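Local coordinates for 3-keto-5-aminohexanoate cleavage protein (Burkholderia xenovorans LB400, PDB 3E02) that probably acts as a zinc-dependent beta-keto acid cleavage enzyme, breaking down 3-keto-5-aminohexanoate within a TIM-barrel fold, at residues H216-A221 against Y229-L234; F243-A248 against E285-D290. All blocks are in the same frame, centred on the assembly; numbering follows the deposited sequence. Where two conformers were deposited one is given.

In the fold
The two contacts lie on successive parts of a TIM barrel. Interaction 1 packs helix 211-225 onto strand 229-235, the strand it leads into, and all its touching residues are buried. Interaction 2 lies one layer further out, where helix 240-249, which follows that strand, meets the end of helix 273-286; it has a partly exposed edge and buries less surface. Neither contact has a hydrogen bond across it. The first mixes a tyrosine ring, an alanine methyl and an arginine stem, whereas the second is made by aliphatic side chains, one resting on a backbone carbonyl. They touch mainly through V233, which packs on F243, V244 and S247, with L231 against S247. Neither is near the zinc site.

Interaction 1 of 2, residues H216-A221 against Y229-L234; sequences HMRTIA and YYLSVL
The phenol oxygen of Y229 reaches helix 211-225 between R218 and A221, where D222, the next residue along the helix, takes a hydrogen bond from it on its carboxylate (OD1). Around that bond the oxygen is closely packed: Y229 OH lies 3.2 Å from R218 CG and 3.3 Å from R218 O, neither of which is a hydrogen bond across the contact. The CG of Y229 lies between its backbone N and carbonyl carbon (chi1 84°), a torsion that carries the ring toward the helix. A221 meets one face of this ring in a CH-pi contact, its CB 3.9 Å from the centroid and closest to Y229 CZ at 3.4 Å. Alanine suits the position because a single methyl lets the ring lie close to the helix backbone. R218 sends its stem across the tyrosine at about a right angle, CG anti to the backbone N, and bends at chi3, so that the guanidinium plane stands 87° from the ring plane. The apolar stem meets L231 on the way, with R218 CD 4.2 Å from L231 CD2. Beyond it the charged end leaves this contact, as R218 NH2 forms a salt bridge with E212 of the fourth subunit. Segments 216-221 and 229-234 run nearly antiparallel, their axes 165° apart, as expected in the beta-alpha-beta crossover formed by strand 195-201, helix 211-225 and strand 229-235. A221 and Y229 also rest on L197 of the first strand, while helix 176-187 flanks the helix through M217 and I220.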
# COMPACT_ATOMS: atom_id res chain seq x y z
N HIS A 216 -3.31 4.42 -3.29
CA HIS A 216 -2.10 4.18 -4.07
C HIS A 216 -1.78 5.36 -4.98
O HIS A 216 -0.65 5.81 -5.02
CB HIS A 216 -2.16 2.88 -4.87
CG HIS A 216 -0.92 2.62 -5.66
ND1 HIS A 216 0.28 2.26 -5.08
CD2 HIS A 216 -0.68 2.70 -6.99
CE1 HIS A 216 1.20 2.12 -6.01
NE2 HIS A 216 0.64 2.37 -7.19
N MSE A 217 -2.79 5.85 -5.71
CA MSE A 217 -2.61 7.01 -6.59
C MSE A 217 -2.19 8.26 -5.80
O MSE A 217 -1.34 9.01 -6.28
CB MSE A 217 -3.86 7.25 -7.43
CG MSE A 217 -4.03 6.22 -8.54
SE MSE A 217 -5.55 6.59 -9.66
CE MSE A 217 -4.71 7.92 -10.78
N ARG A 218 -2.71 8.44 -4.58
CA ARG A 218 -2.28 9.57 -3.75
C ARG A 218 -0.80 9.43 -3.36
O ARG A 218 -0.05 10.41 -3.38
CB ARG A 218 -3.14 9.77 -2.51
CG ARG A 218 -2.82 11.14 -1.90
CD ARG A 218 -3.48 11.46 -0.66
NE ARG A 218 -3.22 10.52 0.42
CZ ARG A 218 -3.50 10.77 1.70
NH1 ARG A 218 -3.98 11.95 2.07
NH2 ARG A 218 -3.26 9.83 2.61
N THR A 219 -0.37 8.20 -3.02
CA THR A 219 1.03 7.92 -2.67
C THR A 219 1.99 8.22 -3.82
O THR A 219 3.04 8.85 -3.62
CB THR A 219 1.19 6.45 -2.20
OG1 THR A 219 0.40 6.28 -1.03
CG2 THR A 219 2.63 6.11 -1.88
N ILE A 220 1.60 7.80 -5.02
CA ILE A 220 2.39 8.05 -6.23
C ILE A 220 2.41 9.54 -6.57
O ILE A 220 3.48 10.08 -6.87
CB ILE A 220 1.89 7.19 -7.42
CG1 ILE A 220 2.10 5.69 -7.11
CG2 ILE A 220 2.59 7.58 -8.71
CD1 ILE A 220 3.56 5.27 -6.76
N ALA A 221 1.25 10.20 -6.51
CA ALA A 221 1.15 11.65 -6.76
C ALA A 221 2.01 12.44 -5.77
O ALA A 221 2.68 13.40 -6.17
CB ALA A 221 -0.30 12.13 -6.72
N TYR A 229 0.14 19.78 -5.77
CA TYR A 229 -1.13 19.33 -6.36
C TYR A 229 -2.32 19.27 -5.39
O TYR A 229 -2.15 19.13 -4.19
CB TYR A 229 -0.95 17.95 -7.04
CG TYR A 229 -1.04 16.75 -6.13
CD1 TYR A 229 0.06 16.32 -5.39
CD2 TYR A 229 -2.24 16.03 -6.01
CE1 TYR A 229 -0.02 15.22 -4.55
CE2 TYR A 229 -2.34 14.93 -5.17
CZ TYR A 229 -1.23 14.52 -4.45
OH TYR A 229 -1.33 13.43 -3.63
N TYR A 230 -3.52 19.35 -5.97
CA TYR A 230 -4.77 19.11 -5.26
C TYR A 230 -5.33 17.82 -5.81
O TYR A 230 -5.29 17.60 -7.02
CB TYR A 230 -5.81 20.18 -5.52
CG TYR A 230 -5.53 21.45 -4.81
CD1 TYR A 230 -5.75 21.56 -3.43
CD2 TYR A 230 -5.09 22.58 -5.51
CE1 TYR A 230 -5.51 22.74 -2.77
CE2 TYR A 230 -4.85 23.75 -4.85
CZ TYR A 230 -5.06 23.84 -3.49
OH TYR A 230 -4.80 25.03 -2.88
N LEU A 231 -5.83 16.97 -4.91
CA LEU A 231 -6.47 15.71 -5.26
C LEU A 231 -7.96 15.98 -5.44
O LEU A 231 -8.56 16.70 -4.64
CB LEU A 231 -6.30 14.68 -4.14
CG LEU A 231 -6.98 13.30 -4.27
CD1 LEU A 231 -6.41 12.54 -5.48
CD2 LEU A 231 -6.87 12.50 -2.98
N SER A 232 -8.54 15.44 -6.52
CA SER A 232 -9.99 15.38 -6.70
C SER A 232 -10.30 13.95 -7.14
O SER A 232 -9.43 13.23 -7.69
CB SER A 232 -10.50 16.44 -7.67
OG SER A 232 -11.93 16.47 -7.67
N VAL A 233 -11.53 13.52 -6.88
CA VAL A 233 -11.95 12.16 -7.18
C VAL A 233 -13.37 12.12 -7.76
O VAL A 233 -14.25 12.89 -7.35
CB VAL A 233 -11.91 11.27 -5.89
CG1 VAL A 233 -12.59 9.92 -6.10
CG2 VAL A 233 -10.46 11.07 -5.37
N LEU A 234 -13.55 11.26 -8.76
CA LEU A 234 -14.88 10.89 -9.28
C LEU A 234 -14.88 9.37 -9.37
O LEU A 234 -13.82 8.75 -9.58
CB LEU A 234 -15.18 11.52 -10.64
CG LEU A 234 -14.69 10.85 -11.94
CD1 LEU A 234 -15.63 9.69 -12.38
CD2 LEU A 234 -14.57 11.85 -13.05

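Interaction 2 of 2, residues F243-A248 against E285-D290; sequences FVTMSA and EELSLD
A248 and L289 make the closer half of this aliphatic contact. One methyl of the leucine, L289 CD1, lies 3.7 Å from A248 O and 4.0 Å from A248 CB, so it packs on the helix backbone as much as on the side chain. Alanine suits the place because its short side chain leaves the backbone carbonyl within reach of the leucine methyl. The other half is slightly looser: T245 CG2 meets L287 CD1 at 4.1 Å, the two side chains crossing at about a right angle. T245 sets its methyl anti to the backbone N, beside the carbonyl carbon; its hydroxyl bonds to M241 O, one turn back, leaving a hydrocarbon branch for the leucine.

L287 is where the helix ends, and the turn at S288 (positive phi), a Schellman motif with L289 N bonded to I284 O, brings L289 to the same face. The polar residues of the segment face other ways. E285 is exposed and pairs with R281, whereas E286 forms a salt bridge with R282 of the fourth subunit, and L289 lies on the partly exposed edge. The contact joins helix 240-249 to the turn that ends helix 273-286, in the outer helical layer: I280 and I283 extend the packing against T245, I8 fills in beside A248 and L289, and on its inner side helix 240-249 rests on strand 229-235 through F243 and S247.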
# COMPACT_ATOMS: atom_id res chain seq x y z
N PHE A 243 -16.42 6.79 -2.86
CA PHE A 243 -15.13 7.33 -3.35
C PHE A 243 -14.91 8.80 -3.06
O PHE A 243 -13.83 9.16 -2.61
CB PHE A 243 -14.88 7.01 -4.83
CG PHE A 243 -14.15 5.73 -5.01
CD1 PHE A 243 -14.77 4.51 -4.73
CD2 PHE A 243 -12.80 5.74 -5.34
CE1 PHE A 243 -14.07 3.31 -4.84
CE2 PHE A 243 -12.09 4.55 -5.45
CZ PHE A 243 -12.71 3.35 -5.19
N VAL A 244 -15.92 9.64 -3.29
CA VAL A 244 -15.78 11.07 -2.99
C VAL A 244 -15.72 11.31 -1.47
O VAL A 244 -15.05 12.25 -1.06
CB VAL A 244 -16.82 11.96 -3.68
CG1 VAL A 244 -16.66 11.85 -5.21
CG2 VAL A 244 -18.26 11.65 -3.24
N THR A 245 -16.39 10.48 -0.66
CA THR A 245 -16.29 10.57 0.82
C THR A 245 -14.84 10.22 1.23
O THR A 245 -14.24 10.92 2.07
CB THR A 245 -17.31 9.69 1.52
OG1 THR A 245 -18.62 10.09 1.09
CG2 THR A 245 -17.20 9.82 3.06
N MSE A 246 -14.29 9.16 0.64
CA MSE A 246 -12.89 8.75 0.87
C MSE A 246 -11.95 9.94 0.52
O MSE A 246 -11.05 10.27 1.29
CB MSE A 246 -12.60 7.48 0.03
CG MSE A 246 -11.39 6.62 0.37
SE MSE A 246 -11.94 4.70 -0.01
CE MSE A 246 -12.52 4.88 -1.73
N SER A 247 -12.19 10.58 -0.63
CA SER A 247 -11.38 11.75 -1.03
C SER A 247 -11.41 12.84 0.06
O SER A 247 -10.35 13.33 0.48
CB SER A 247 -11.85 12.34 -2.35
OG SER A 247 -10.96 13.33 -2.80
N ALA A 248 -12.61 13.19 0.51
CA ALA A 248 -12.79 14.20 1.59
C ALA A 248 -11.95 13.85 2.82
O ALA A 248 -11.23 14.70 3.34
CB ALA A 248 -14.28 14.34 1.97
N GLU A 285 -20.20 17.91 5.92
CA GLU A 285 -20.58 18.60 7.15
C GLU A 285 -20.61 17.67 8.36
O GLU A 285 -20.16 18.06 9.44
CB GLU A 285 -21.89 19.36 6.95
CG GLU A 285 -21.67 20.57 6.01
CD GLU A 285 -22.95 21.26 5.56
OE1 GLU A 285 -24.08 20.85 5.95
OE2 GLU A 285 -22.81 22.24 4.78
N GLU A 286 -21.08 16.43 8.16
CA GLU A 286 -21.06 15.40 9.24
C GLU A 286 -19.64 15.08 9.71
O GLU A 286 -19.43 14.83 10.90
CB GLU A 286 -21.71 14.08 8.79
CG GLU A 286 -23.19 14.14 8.45
CD GLU A 286 -24.12 14.36 9.61
OE1 GLU A 286 -23.68 14.60 10.76
OE2 GLU A 286 -25.33 14.30 9.36
N LEU A 287 -18.69 15.11 8.78
CA LEU A 287 -17.27 14.91 9.06
C LEU A 287 -16.54 16.17 9.59
O LEU A 287 -15.31 16.15 9.74
CB LEU A 287 -16.58 14.39 7.79
CG LEU A 287 -17.01 13.01 7.32
CD1 LEU A 287 -16.51 12.74 5.90
CD2 LEU A 287 -16.47 11.95 8.32
N SER A 288 -17.29 17.24 9.89
CA SER A 288 -16.74 18.50 10.38
C SER A 288 -15.79 19.14 9.36
O SER A 288 -14.80 19.78 9.73
CB SER A 288 -16.09 18.33 11.77
OG SER A 288 -17.06 17.99 12.74
N LEU A 289 -16.09 18.96 8.07
CA LEU A 289 -15.31 19.53 6.97
C LEU A 289 -16.18 20.64 6.37
O LEU A 289 -17.33 20.82 6.79
CB LEU A 289 -14.89 18.45 5.96
CG LEU A 289 -14.03 17.31 6.53
CD1 LEU A 289 -13.85 16.20 5.52
CD2 LEU A 289 -12.68 17.78 7.03
N ASP A 290 -15.60 21.42 5.46
CA ASP A 290 -16.35 22.51 4.83
C ASP A 290 -15.99 22.65 3.36
O ASP A 290 -14.93 22.19 2.90
CB ASP A 290 -16.14 23.82 5.62
CG ASP A 290 -17.18 24.91 5.30
OD1 ASP A 290 -18.25 24.64 4.68
OD2 ASP A 290 -16.91 26.07 5.68